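PDB 6C62: 1-carboxybiuret hydrolase subunit AtzE, which hydrolyses 1-carboxybiuret to urea-1,3-dicarboxylate and ammonia in the bacterial breakdown of atrazine. Local coordinates for residues A222-Q227 against Q242-V247; F191-R196 against A433-S438; V247-I252 against A443-Q448; M1-I6 against L212-E217. All blocks are in the same frame, centred on the assembly; numbering follows the deposited sequence.

Contact 1: residues A222-Q227 against Q242-V247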
loop_
_atom_site.group_PDB
_atom_site.type_symbol
_atom_site.label_atom_id
_atom_site.label_comp_id
_atom_site.label_asym_id
_atom_site.label_seq_id
_atom_site.Cartn_x
_atom_site.Cartn_y
_atom_site.Cartn_z
ATOM N N ALA A 222 26.062 6.719 -15.728
ATOM C CA ALA A 222 24.660 6.870 -16.142
ATOM C C ALA A 222 23.777 6.992 -14.901
ATOM O O ALA A 222 22.898 7.835 -14.824
ATOM C CB ALA A 222 24.262 5.690 -16.990
ATOM N N TYR A 223 24.043 6.125 -13.926
ATOM C CA TYR A 223 23.365 6.171 -12.620
ATOM C C TYR A 223 23.513 7.550 -11.966
ATOM O O TYR A 223 22.523 8.164 -11.601
ATOM C CB TYR A 223 23.885 5.063 -11.732
ATOM C CG TYR A 223 23.479 5.110 -10.289
ATOM C CD1 TYR A 223 22.156 5.176 -9.927
ATOM C CD2 TYR A 223 24.431 5.118 -9.281
ATOM C CE1 TYR A 223 21.776 5.228 -8.572
ATOM C CE2 TYR A 223 24.089 5.092 -7.940
ATOM C CZ TYR A 223 22.732 5.191 -7.591
ATOM O OH TYR A 223 22.369 5.253 -6.288
ATOM N N ASP A 224 24.720 8.076 -11.876
ATOM C CA ASP A 224 24.890 9.459 -11.310
ATOM C C ASP A 224 24.126 10.554 -12.054
ATOM O O ASP A 224 23.425 11.356 -11.436
ATOM C CB ASP A 224 26.355 9.843 -11.178
ATOM C CG ASP A 224 27.059 9.104 -9.993
ATOM O OD1 ASP A 224 26.428 8.158 -9.332
ATOM O OD2 ASP A 224 28.272 9.433 -9.765
ATOM N N ALA A 225 24.124 10.477 -13.372
ATOM C CA ALA A 225 23.367 11.408 -14.195
ATOM C C ALA A 225 21.851 11.370 -13.964
ATOM O O ALA A 225 21.179 12.425 -14.058
ATOM C CB ALA A 225 23.691 11.148 -15.676
ATOM N N MET A 226 21.339 10.180 -13.660
ATOM C CA MET A 226 19.904 9.941 -13.529
ATOM C C MET A 226 19.311 10.177 -12.091
ATOM O O MET A 226 18.125 10.316 -11.900
ATOM C CB MET A 226 19.646 8.502 -13.962
ATOM C CG MET A 226 19.784 8.358 -15.449
ATOM S SD MET A 226 19.116 6.766 -16.044
ATOM C CE MET A 226 20.313 5.633 -15.380
ATOM N N GLN A 227 20.188 10.227 -11.119
ATOM C CA GLN A 227 19.794 10.348 -9.710
ATOM C C GLN A 227 19.164 11.687 -9.380
ATOM O O GLN A 227 19.498 12.688 -10.004
ATOM C CB GLN A 227 21.004 10.215 -8.811
ATOM C CG GLN A 227 21.498 8.808 -8.524
ATOM C CD GLN A 227 22.496 8.842 -7.374
ATOM O OE1 GLN A 227 22.129 9.228 -6.287
ATOM N NE2 GLN A 227 23.755 8.451 -7.630
ATOM N N GLN A 242 23.519 10.768 -4.251
ATOM C CA GLN A 242 24.645 10.114 -3.579
ATOM C C GLN A 242 25.587 9.597 -4.680
ATOM O O GLN A 242 25.408 8.466 -5.196
ATOM C CB GLN A 242 24.156 8.944 -2.715
ATOM C CG GLN A 242 23.255 9.318 -1.531
ATOM C CD GLN A 242 22.857 8.079 -0.719
ATOM O OE1 GLN A 242 22.083 7.226 -1.177
ATOM N NE2 GLN A 242 23.387 7.978 0.474
ATOM N N PRO A 243 26.558 10.427 -5.092
ATOM C CA PRO A 243 27.344 10.040 -6.295
ATOM C C PRO A 243 28.165 8.760 -6.095
ATOM O O PRO A 243 28.745 8.570 -5.079
ATOM C CB PRO A 243 28.239 11.269 -6.557
ATOM C CG PRO A 243 27.568 12.413 -5.844
ATOM C CD PRO A 243 26.900 11.803 -4.629
ATOM N N SER A 244 28.153 7.870 -7.077
ATOM C CA SER A 244 28.948 6.656 -7.050
ATOM C C SER A 244 30.288 6.771 -7.793
ATOM O O SER A 244 31.248 6.062 -7.448
ATOM C CB SER A 244 28.141 5.522 -7.679
ATOM O OG SER A 244 27.887 5.802 -9.088
ATOM N N VAL A 245 30.374 7.643 -8.794
ATOM C CA VAL A 245 31.571 7.733 -9.630
ATOM C C VAL A 245 32.843 8.059 -8.822
ATOM O O VAL A 245 33.824 7.395 -9.025
ATOM C CB VAL A 245 31.403 8.715 -10.815
ATOM C CG1 VAL A 245 32.759 9.034 -11.521
ATOM C CG2 VAL A 245 30.422 8.113 -11.837
ATOM N N PRO A 246 32.794 9.018 -7.872
ATOM C CA PRO A 246 34.018 9.359 -7.124
ATOM C C PRO A 246 34.615 8.236 -6.302
ATOM O O PRO A 246 35.802 8.268 -6.012
ATOM C CB PRO A 246 33.552 10.500 -6.191
ATOM C CG PRO A 246 32.372 11.099 -6.839
ATOM C CD PRO A 246 31.709 9.956 -7.569
ATOM N N VAL A 247 33.811 7.260 -5.894
ATOM C CA VAL A 247 34.335 6.181 -5.053
ATOM C C VAL A 247 34.399 4.837 -5.767
ATOM O O VAL A 247 34.681 3.791 -5.134
ATOM C CB VAL A 247 33.498 6.059 -3.719
ATOM C CG1 VAL A 247 33.573 7.370 -2.926
ATOM C CG2 VAL A 247 32.017 5.694 -3.976
HETATM O O HOH W 1 24.451 5.794 -4.731
#

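Contact 2: residues F191-R196 against A433-S438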
loop_
_atom_site.group_PDB
_atom_site.type_symbol
_atom_site.label_atom_id
_atom_site.label_comp_id
_atom_site.label_asym_id
_atom_site.label_seq_id
_atom_site.Cartn_x
_atom_site.Cartn_y
_atom_site.Cartn_z
ATOM N N PHE A 191 14.863 0.037 -4.938
ATOM C CA PHE A 191 13.494 0.448 -5.212
ATOM C C PHE A 191 13.275 1.874 -4.680
ATOM O O PHE A 191 13.552 2.176 -3.507
ATOM C CB PHE A 191 12.502 -0.512 -4.555
ATOM C CG PHE A 191 11.079 -0.262 -4.959
ATOM C CD1 PHE A 191 10.580 -0.745 -6.170
ATOM C CD2 PHE A 191 10.319 0.591 -4.227
ATOM C CE1 PHE A 191 9.304 -0.442 -6.595
ATOM C CE2 PHE A 191 9.022 0.947 -4.645
ATOM C CZ PHE A 191 8.519 0.423 -5.863
ATOM N N GLY A 192 12.796 2.758 -5.526
ATOM C CA GLY A 192 12.535 4.154 -5.181
ATOM C C GLY A 192 13.685 5.094 -5.366
ATOM O O GLY A 192 13.551 6.267 -5.031
ATOM N N ARG A 193 14.800 4.634 -5.918
ATOM C CA ARG A 193 15.920 5.503 -6.201
ATOM C C ARG A 193 15.718 6.408 -7.430
ATOM O O ARG A 193 15.989 7.601 -7.394
ATOM C CB ARG A 193 17.183 4.633 -6.383
ATOM C CG ARG A 193 18.427 5.368 -6.814
ATOM C CD ARG A 193 19.025 6.257 -5.744
ATOM N NE ARG A 193 19.798 5.462 -4.786
ATOM C CZ ARG A 193 20.516 5.986 -3.779
ATOM N NH1 ARG A 193 21.214 5.192 -2.984
ATOM N NH2 ARG A 193 20.491 7.263 -3.537
ATOM N N LEU A 194 15.374 5.772 -8.564
ATOM C CA LEU A 194 15.275 6.444 -9.836
ATOM C C LEU A 194 13.808 6.639 -10.249
ATOM O O LEU A 194 12.963 5.715 -10.162
ATOM C CB LEU A 194 16.039 5.680 -10.904
ATOM C CG LEU A 194 17.520 5.528 -10.812
ATOM C CD1 LEU A 194 18.070 4.949 -12.103
ATOM C CD2 LEU A 194 18.230 6.864 -10.554
ATOM N N SER A 195 13.519 7.861 -10.692
ATOM C CA SER A 195 12.133 8.283 -10.997
ATOM C C SER A 195 11.534 7.438 -12.102
ATOM O O SER A 195 12.190 7.183 -13.150
ATOM C CB SER A 195 12.098 9.722 -11.451
ATOM O OG SER A 195 10.766 10.043 -11.865
ATOM N N ARG A 196 10.315 7.022 -11.894
ATOM C CA ARG A 196 9.613 6.188 -12.877
ATOM C C ARG A 196 8.683 7.036 -13.772
ATOM O O ARG A 196 8.004 6.505 -14.615
ATOM C CB ARG A 196 8.778 5.121 -12.146
ATOM C CG ARG A 196 9.662 4.185 -11.390
ATOM C CD ARG A 196 8.939 3.015 -10.727
ATOM N NE ARG A 196 7.724 3.361 -9.984
ATOM C CZ ARG A 196 7.020 2.490 -9.275
ATOM N NH1 ARG A 196 7.413 1.209 -9.163
ATOM N NH2 ARG A 196 5.940 2.876 -8.659
ATOM N N ALA A 433 22.611 -3.780 0.635
ATOM C CA ALA A 433 21.455 -3.269 1.360
ATOM C C ALA A 433 20.809 -2.124 0.597
ATOM O O ALA A 433 21.502 -1.453 -0.154
ATOM C CB ALA A 433 21.886 -2.765 2.736
ATOM N N PRO A 434 19.500 -1.857 0.828
ATOM C CA PRO A 434 18.891 -0.666 0.317
ATOM C C PRO A 434 19.731 0.574 0.496
ATOM O O PRO A 434 20.173 0.848 1.600
ATOM C CB PRO A 434 17.569 -0.554 1.090
ATOM C CG PRO A 434 17.262 -2.012 1.371
ATOM C CD PRO A 434 18.594 -2.599 1.730
ATOM N N TRP A 435 19.897 1.309 -0.600
ATOM C CA TRP A 435 20.642 2.590 -0.679
ATOM C C TRP A 435 22.158 2.458 -0.821
ATOM O O TRP A 435 22.848 3.476 -0.907
ATOM C CB TRP A 435 20.230 3.614 0.411
ATOM C CG TRP A 435 18.738 3.679 0.563
ATOM C CD1 TRP A 435 18.029 3.352 1.652
ATOM C CD2 TRP A 435 17.795 4.118 -0.421
ATOM N NE1 TRP A 435 16.714 3.581 1.453
ATOM C CE2 TRP A 435 16.528 4.016 0.159
ATOM C CE3 TRP A 435 17.911 4.585 -1.735
ATOM C CZ2 TRP A 435 15.363 4.335 -0.522
ATOM C CZ3 TRP A 435 16.746 4.899 -2.429
ATOM C CH2 TRP A 435 15.486 4.798 -1.806
ATOM N N ASN A 436 22.650 1.245 -0.944
ATOM C CA ASN A 436 24.096 1.011 -0.993
ATOM C C ASN A 436 24.563 0.591 -2.386
ATOM O O ASN A 436 25.521 -0.181 -2.523
ATOM C CB ASN A 436 24.490 -0.077 0.042
ATOM C CG ASN A 436 24.557 0.450 1.454
ATOM O OD1 ASN A 436 24.422 1.615 1.676
ATOM N ND2 ASN A 436 24.788 -0.428 2.410
ATOM N N GLU A 437 23.965 1.175 -3.426
ATOM C CA GLU A 437 24.409 0.979 -4.823
ATOM C C GLU A 437 25.929 1.135 -4.973
ATOM O O GLU A 437 26.531 0.373 -5.725
ATOM C CB GLU A 437 23.810 2.014 -5.761
ATOM C CG GLU A 437 22.335 1.847 -6.128
ATOM C CD GLU A 437 21.323 2.404 -5.107
ATOM O OE1 GLU A 437 21.633 2.584 -3.887
ATOM O OE2 GLU A 437 20.173 2.613 -5.524
ATOM N N SER A 438 26.547 2.106 -4.309
ATOM C CA SER A 438 27.995 2.313 -4.510
ATOM C C SER A 438 28.841 1.144 -4.008
ATOM O O SER A 438 29.898 0.906 -4.584
ATOM C CB SER A 438 28.477 3.682 -3.998
ATOM O OG SER A 438 28.444 3.632 -2.625
#

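Contact 3: residues V247-I252 against A443-Q448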
loop_
_atom_site.group_PDB
_atom_site.type_symbol
_atom_site.label_atom_id
_atom_site.label_comp_id
_atom_site.label_asym_id
_atom_site.label_seq_id
_atom_site.Cartn_x
_atom_site.Cartn_y
_atom_site.Cartn_z
ATOM N N VAL A 247 33.811 7.260 -5.894
ATOM C CA VAL A 247 34.335 6.181 -5.053
ATOM C C VAL A 247 34.399 4.837 -5.767
ATOM O O VAL A 247 34.681 3.791 -5.134
ATOM C CB VAL A 247 33.498 6.059 -3.719
ATOM C CG1 VAL A 247 33.573 7.370 -2.926
ATOM C CG2 VAL A 247 32.017 5.694 -3.976
ATOM N N LEU A 248 34.164 4.831 -7.079
ATOM C CA LEU A 248 34.070 3.577 -7.824
ATOM C C LEU A 248 35.309 2.685 -7.670
ATOM O O LEU A 248 35.213 1.433 -7.653
ATOM C CB LEU A 248 33.825 3.897 -9.290
ATOM C CG LEU A 248 33.648 2.712 -10.225
ATOM C CD1 LEU A 248 32.410 1.926 -9.832
ATOM C CD2 LEU A 248 33.579 3.201 -11.702
ATOM N N SER A 249 36.467 3.338 -7.548
ATOM C CA SER A 249 37.741 2.635 -7.418
ATOM C C SER A 249 38.261 2.500 -5.989
ATOM O O SER A 249 39.378 2.109 -5.792
ATOM C CB SER A 249 38.779 3.266 -8.335
ATOM O OG SER A 249 38.435 2.866 -9.660
ATOM N N GLN A 250 37.414 2.753 -5.001
ATOM C CA GLN A 250 37.815 2.646 -3.592
ATOM C C GLN A 250 38.157 1.216 -3.181
ATOM O O GLN A 250 38.914 1.034 -2.215
ATOM C CB GLN A 250 36.717 3.239 -2.709
ATOM C CG GLN A 250 37.039 3.383 -1.211
ATOM C CD GLN A 250 35.933 4.134 -0.467
ATOM O OE1 GLN A 250 35.467 5.171 -0.946
ATOM N NE2 GLN A 250 35.568 3.683 0.702
ATOM N N GLY A 251 37.620 0.193 -3.861
ATOM C CA GLY A 251 37.918 -1.200 -3.484
ATOM C C GLY A 251 37.003 -1.710 -2.370
ATOM O O GLY A 251 36.041 -1.075 -2.005
ATOM N N ILE A 252 37.298 -2.893 -1.878
ATOM C CA ILE A 252 36.430 -3.645 -0.992
ATOM C C ILE A 252 37.129 -4.002 0.320
ATOM O O ILE A 252 36.618 -4.839 1.059
ATOM C CB ILE A 252 35.958 -4.963 -1.664
ATOM C CG1 ILE A 252 37.178 -5.752 -2.154
ATOM C CG2 ILE A 252 35.005 -4.680 -2.820
ATOM C CD1 ILE A 252 36.900 -7.184 -2.410
ATOM N N ALA A 443 32.323 -3.319 -5.841
ATOM C CA ALA A 443 32.605 -4.729 -6.015
ATOM C C ALA A 443 32.717 -5.080 -7.502
ATOM O O ALA A 443 33.588 -5.861 -7.927
ATOM C CB ALA A 443 31.547 -5.601 -5.345
ATOM N N GLY A 444 31.828 -4.502 -8.309
ATOM C CA GLY A 444 31.925 -4.690 -9.737
ATOM C C GLY A 444 33.254 -4.262 -10.333
ATOM O O GLY A 444 33.805 -4.952 -11.210
ATOM N N LYS A 445 33.737 -3.121 -9.876
ATOM C CA LYS A 445 34.982 -2.556 -10.362
ATOM C C LYS A 445 36.191 -3.503 -10.041
ATOM O O LYS A 445 37.072 -3.701 -10.894
ATOM C CB LYS A 445 35.202 -1.191 -9.748
ATOM C CG LYS A 445 36.473 -0.472 -10.218
ATOM C CD LYS A 445 36.515 -0.393 -11.738
ATOM C CE LYS A 445 37.337 0.804 -12.212
ATOM N NZ LYS A 445 38.767 0.574 -11.900
ATOM N N VAL A 446 36.206 -4.108 -8.859
ATOM C CA VAL A 446 37.211 -5.119 -8.536
ATOM C C VAL A 446 37.108 -6.316 -9.487
ATOM O O VAL A 446 38.143 -6.775 -10.007
ATOM C CB VAL A 446 37.124 -5.605 -7.077
ATOM C CG1 VAL A 446 38.052 -6.839 -6.827
ATOM C CG2 VAL A 446 37.465 -4.460 -6.138
ATOM N N LEU A 447 35.887 -6.792 -9.783
ATOM C CA LEU A 447 35.786 -7.876 -10.732
ATOM C C LEU A 447 36.294 -7.477 -12.111
ATOM O O LEU A 447 36.918 -8.290 -12.806
ATOM C CB LEU A 447 34.374 -8.471 -10.816
ATOM C CG LEU A 447 33.830 -9.170 -9.566
ATOM C CD1 LEU A 447 32.397 -9.650 -9.800
ATOM C CD2 LEU A 447 34.697 -10.337 -9.087
ATOM N N GLN A 448 35.985 -6.253 -12.535
ATOM C CA GLN A 448 36.421 -5.762 -13.818
ATOM C C GLN A 448 37.948 -5.628 -13.913
ATOM O O GLN A 448 38.538 -6.032 -14.920
ATOM C CB GLN A 448 35.775 -4.408 -14.160
ATOM C CG GLN A 448 35.939 -4.036 -15.641
ATOM C CD GLN A 448 35.226 -2.752 -15.966
ATOM O OE1 GLN A 448 34.086 -2.739 -16.398
ATOM N NE2 GLN A 448 35.903 -1.659 -15.724
#

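Contact 4: residues M1-I6 against L212-E217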
loop_
_atom_site.group_PDB
_atom_site.type_symbol
_atom_site.label_atom_id
_atom_site.label_comp_id
_atom_site.label_asym_id
_atom_site.label_seq_id
_atom_site.Cartn_x
_atom_site.Cartn_y
_atom_site.Cartn_z
ATOM N N MET A 1 35.391 0.511 -28.627
ATOM C CA MET A 1 35.919 1.235 -27.440
ATOM C C MET A 1 34.734 1.489 -26.501
ATOM O O MET A 1 33.568 1.546 -26.895
ATOM C CB MET A 1 36.554 2.566 -27.820
ATOM C CG MET A 1 35.669 3.525 -28.591
ATOM S SD MET A 1 36.555 5.106 -28.775
ATOM C CE MET A 1 37.841 4.651 -29.974
ATOM N N LYS A 2 35.079 1.638 -25.249
ATOM C CA LYS A 2 34.109 1.654 -24.211
ATOM C C LYS A 2 33.685 3.075 -23.932
ATOM O O LYS A 2 34.254 4.018 -24.463
ATOM C CB LYS A 2 34.670 0.960 -22.964
ATOM C CG LYS A 2 34.976 -0.526 -23.164
ATOM C CD LYS A 2 33.758 -1.356 -23.581
ATOM C CE LYS A 2 33.969 -2.814 -23.208
ATOM N NZ LYS A 2 35.096 -3.410 -23.955
ATOM N N THR A 3 32.631 3.203 -23.130
ATOM C CA THR A 3 32.057 4.465 -22.666
ATOM C C THR A 3 33.108 5.495 -22.338
ATOM O O THR A 3 33.057 6.595 -22.860
ATOM C CB THR A 3 31.195 4.149 -21.413
ATOM O OG1 THR A 3 30.106 3.293 -21.805
ATOM C CG2 THR A 3 30.612 5.381 -20.846
ATOM N N VAL A 4 34.051 5.153 -21.460
ATOM C CA VAL A 4 35.030 6.133 -20.971
ATOM C C VAL A 4 35.861 6.701 -22.133
ATOM O O VAL A 4 36.072 7.900 -22.214
ATOM C CB VAL A 4 35.927 5.506 -19.888
ATOM C CG1 VAL A 4 37.137 6.397 -19.567
ATOM C CG2 VAL A 4 35.100 5.284 -18.631
ATOM N N GLU A 5 36.318 5.834 -23.017
ATOM C CA GLU A 5 37.108 6.232 -24.167
ATOM C C GLU A 5 36.281 7.045 -25.162
ATOM O O GLU A 5 36.760 8.037 -25.680
ATOM C CB GLU A 5 37.646 4.991 -24.867
ATOM C CG GLU A 5 38.729 5.343 -25.832
ATOM C CD GLU A 5 39.555 4.145 -26.334
ATOM O OE1 GLU A 5 39.348 2.961 -25.880
ATOM O OE2 GLU A 5 40.418 4.441 -27.217
ATOM N N ILE A 6 35.023 6.646 -25.411
ATOM C CA ILE A 6 34.135 7.455 -26.251
ATOM C C ILE A 6 34.000 8.867 -25.730
ATOM O O ILE A 6 34.106 9.845 -26.484
ATOM C CB ILE A 6 32.726 6.845 -26.377
ATOM C CG1 ILE A 6 32.790 5.562 -27.181
ATOM C CG2 ILE A 6 31.812 7.811 -27.107
ATOM C CD1 ILE A 6 31.644 4.575 -26.985
ATOM N N LEU A 212 21.890 -0.482 -18.349
ATOM C CA LEU A 212 22.809 -1.542 -18.741
ATOM C C LEU A 212 23.934 -0.870 -19.520
ATOM O O LEU A 212 23.727 0.199 -20.096
ATOM C CB LEU A 212 22.143 -2.576 -19.639
ATOM C CG LEU A 212 21.047 -3.443 -19.047
ATOM C CD1 LEU A 212 19.748 -2.662 -18.995
ATOM C CD2 LEU A 212 20.795 -4.735 -19.821
ATOM N N ALA A 213 25.122 -1.473 -19.505
ATOM C CA ALA A 213 26.274 -0.796 -20.076
ATOM C C ALA A 213 27.392 -1.717 -20.448
ATOM O O ALA A 213 27.427 -2.899 -20.092
ATOM C CB ALA A 213 26.787 0.320 -19.116
ATOM N N ASP A 214 28.323 -1.155 -21.211
ATOM C CA ASP A 214 29.497 -1.869 -21.702
ATOM C C ASP A 214 30.639 -1.972 -20.698
ATOM O O ASP A 214 31.685 -2.573 -20.991
ATOM C CB ASP A 214 29.981 -1.215 -22.982
ATOM C CG ASP A 214 30.596 0.173 -22.756
ATOM O OD1 ASP A 214 30.587 0.769 -21.617
ATOM O OD2 ASP A 214 31.079 0.702 -23.759
ATOM N N SER A 215 30.455 -1.392 -19.523
ATOM C CA SER A 215 31.496 -1.345 -18.503
ATOM C C SER A 215 30.865 -0.914 -17.204
ATOM O O SER A 215 29.779 -0.300 -17.205
ATOM C CB SER A 215 32.585 -0.340 -18.863
ATOM O OG SER A 215 31.992 0.936 -19.035
ATOM N N VAL A 216 31.540 -1.206 -16.096
ATOM C CA VAL A 216 31.020 -0.767 -14.816
ATOM C C VAL A 216 31.059 0.776 -14.641
ATOM O O VAL A 216 30.180 1.361 -13.982
ATOM C CB VAL A 216 31.652 -1.590 -13.639
ATOM C CG1 VAL A 216 33.070 -1.157 -13.387
ATOM C CG2 VAL A 216 30.768 -1.411 -12.382
ATOM N N GLU A 217 32.029 1.447 -15.266
ATOM C CA GLU A 217 32.082 2.907 -15.292
ATOM C C GLU A 217 30.862 3.462 -15.989
ATOM O O GLU A 217 30.314 4.446 -15.546
ATOM C CB GLU A 217 33.330 3.452 -16.039
ATOM C CG GLU A 217 34.649 3.216 -15.350
ATOM C CD GLU A 217 35.275 1.840 -15.650
ATOM O OE1 GLU A 217 34.637 0.922 -16.259
ATOM O OE2 GLU A 217 36.455 1.651 -15.254
HETATM O O HOH W 2 30.904 -0.080 -26.158
HETATM O O HOH W 3 34.132 2.567 -20.028
#

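Contact 1: residues A222-Q227 against Q242-V247
D224 in the last turn of helix 216-226 and Q227 just after it take hold of the Q242-V247 loop by its backbone. The D224 carboxylate is the tightest point. Its CG lies beside the backbone N (chi1 -74°), which carries the carboxylate toward the loop. S244 N lies 2.9 Å from D224 OD1, on the syn side and near the carboxylate plane, almost straight (173°). The hydroxyl S244 OG meets the same D224 OD1 at 2.8 Å, from above that plane. V245 N donates to D224 OD2 at 2.9 Å, again on the syn side. Three donors therefore fix the rotation of the carboxylate. S244 to P246 have helical backbone angles, so D224 receives the amides at the start of a short turn. The contact ties down the irregular chain that links helix 216-226 to strand 257-260 in this amidase-family fold. Q227 pairs with the backbone of Q242 through both ends of its amide. Q242 N donates to Q227 OE1 at 2.9 Å. Q227 NE2 donates to Q242 O at 2.9 Å, in its own amide plane but well above that of the carbonyl. The same NE2 lies over one face of the Y223 ring, offset toward the rim. At the edge of that ring, Y223 CD2 is 3.5 Å from S244 OG. A water joins Y223 OH to Q242 O. On the looser solvent side, exposed P243 touches D224 OD2 through CB, and V245 CG2 lies against the same oxygen. Q242 OE1 takes a bond from R193 NH2, and an aromatic side chain of another protein's chain packs on Q242.

Contact 2: residues F191-R196 against A433-S438
R193 and E437 form the ionic part of this buried contact. The arginine grips the carboxylate side-on: R193 NE lies 3.0 Å from E437 OE2, and R193 NH1 lies 2.8 Å from E437 OE1. Both oxygens sit near the guanidinium plane, yet both are met from above the carboxylate plane, because the two flat groups are turned 63° apart. CG of R193 stands opposite its backbone N (chi1 174°), and bends at the next two torsions bring the NE and NH1 edge of the guanidinium to E437, which comes from the opposite direction. T190 N gives E437 OE2 a further bond. A methionine in place of R193 would probably leave the buried E437 carboxylate without its charged mate and Q242 OE1 without its arginine donor. These bonds join the loop after strand 185-188 to the start of helix 437-449. A type II turn from A433 to N436 leads from strand 426-432 into that helix and carries W435 at its third position. In the aromatic packing, the edge of the W435 indole stands against one face of the guanidinium, offset toward its rim, with planes 88° apart and W435 CE3 3.6 Å from R193 CZ. Another protein's chain meets the indole too: its backbone bonds W435 NE1, and one of its aromatic rings packs edge-to-face. In van der Waals contact, G192 C lies at the edge of the indole, 4.0 Å from W435 CH2. F191 O, buried and with no polar partner in the model, comes within 3.7 Å of W435 CH2.

Contact 3: residues V247-I252 against A443-Q448
I252 of the loop V247-I252 presses its CG2 branch on helix 437-449, between A443 and V446. I252 CG2 is 4.0 Å from A443 CA and 4.1 Å from V446 CG2. CG1 of I252 takes the crowded position between backbone N and carbonyl carbon (chi1 53°), which leaves the CG2 branch beside the backbone N and facing the helix. The I252 and V446 side chains cross at about a right angle. L283 of helix 270-283 packs on both. Just before it, G251 CA rests 4.2 Å from V446 CG2. Its positive phi (85°) would jam a CB against the preceding carbonyl. K445 leaves the helix with CG opposite the backbone N and then bends at its second torsion (chi2 54°). Its aliphatic start lies against the backbone of the loop, with L248 O 3.4 Å from K445 CB. The L248 side chain crosses that of K445 at about a right angle, and its CD1 meets K445 CB. Further out, K445 NZ lies 3.2 Å from S249 OG. K445 meets L248 through its carbon chain, while its charge is paired with D449 in a salt bridge within the helix, and the contact depends mainly on the fit of apolar surfaces.

Contact 4: residues M1-I6 against L212-E217
K2 and D214 bring their CA atoms to 6.3 Å, and the backbone from M1 to V4 runs 24° from the direction of D214 to E217. The D214 carboxylate meets the first turn of helix 3-11. T3 N donates to the syn lone pair of D214 OD2 at 3.0 Å, in a bent bond (136°). T3 OG1 lies beside the backbone N (chi1 -64°), which lets hydroxyl and amide both reach the carboxylate. T3 OG1 donates to D214 OD1 at 2.6 Å, and S215 OG donates to D214 OD1 at 2.9 Å from the opposite face. Replacing D214 with a leucine would probably leave T3 N and both hydroxyls without this shared acceptor. K2 slides past D214 in the opposite direction, with K2 CD 3.4 Å from D214 OD2. K2 NZ stays 5.8 Å from D214 OD2, too far for a salt bridge. One residue on, V4 CG2 packs on E217 CB at 3.6 Å. A water links V4 N to S215 OG. S215 also caps helix 216-226 through G218 N. The contact sets the N-terminal helix against the corner between strand 208-213 and helix 216-226. Q448 of helix 437-449 bonds V216 N and E217, and P164 packs on T3 and D214.

In the fold
Contact 2 is the buried one, while contacts 1, 3 and 4 are each partly open to solvent. Helix 216-226 serves contact 4 at its start and contact 1 at its end. Helix 437-449 serves contact 2 at its start and contact 3 along its second half. The chain between helix 216-226 and strand 257-260 passes from contact 1 into contact 3 through V247. Charge pairs with charge in contact 2, whereas in contacts 1 and 4 an aspartate accepts from backbone N-H and hydroxyl groups. Contact 3 is mostly apolar. Polar side chains join contact 1 to contact 2, and contact 3 to contact 4.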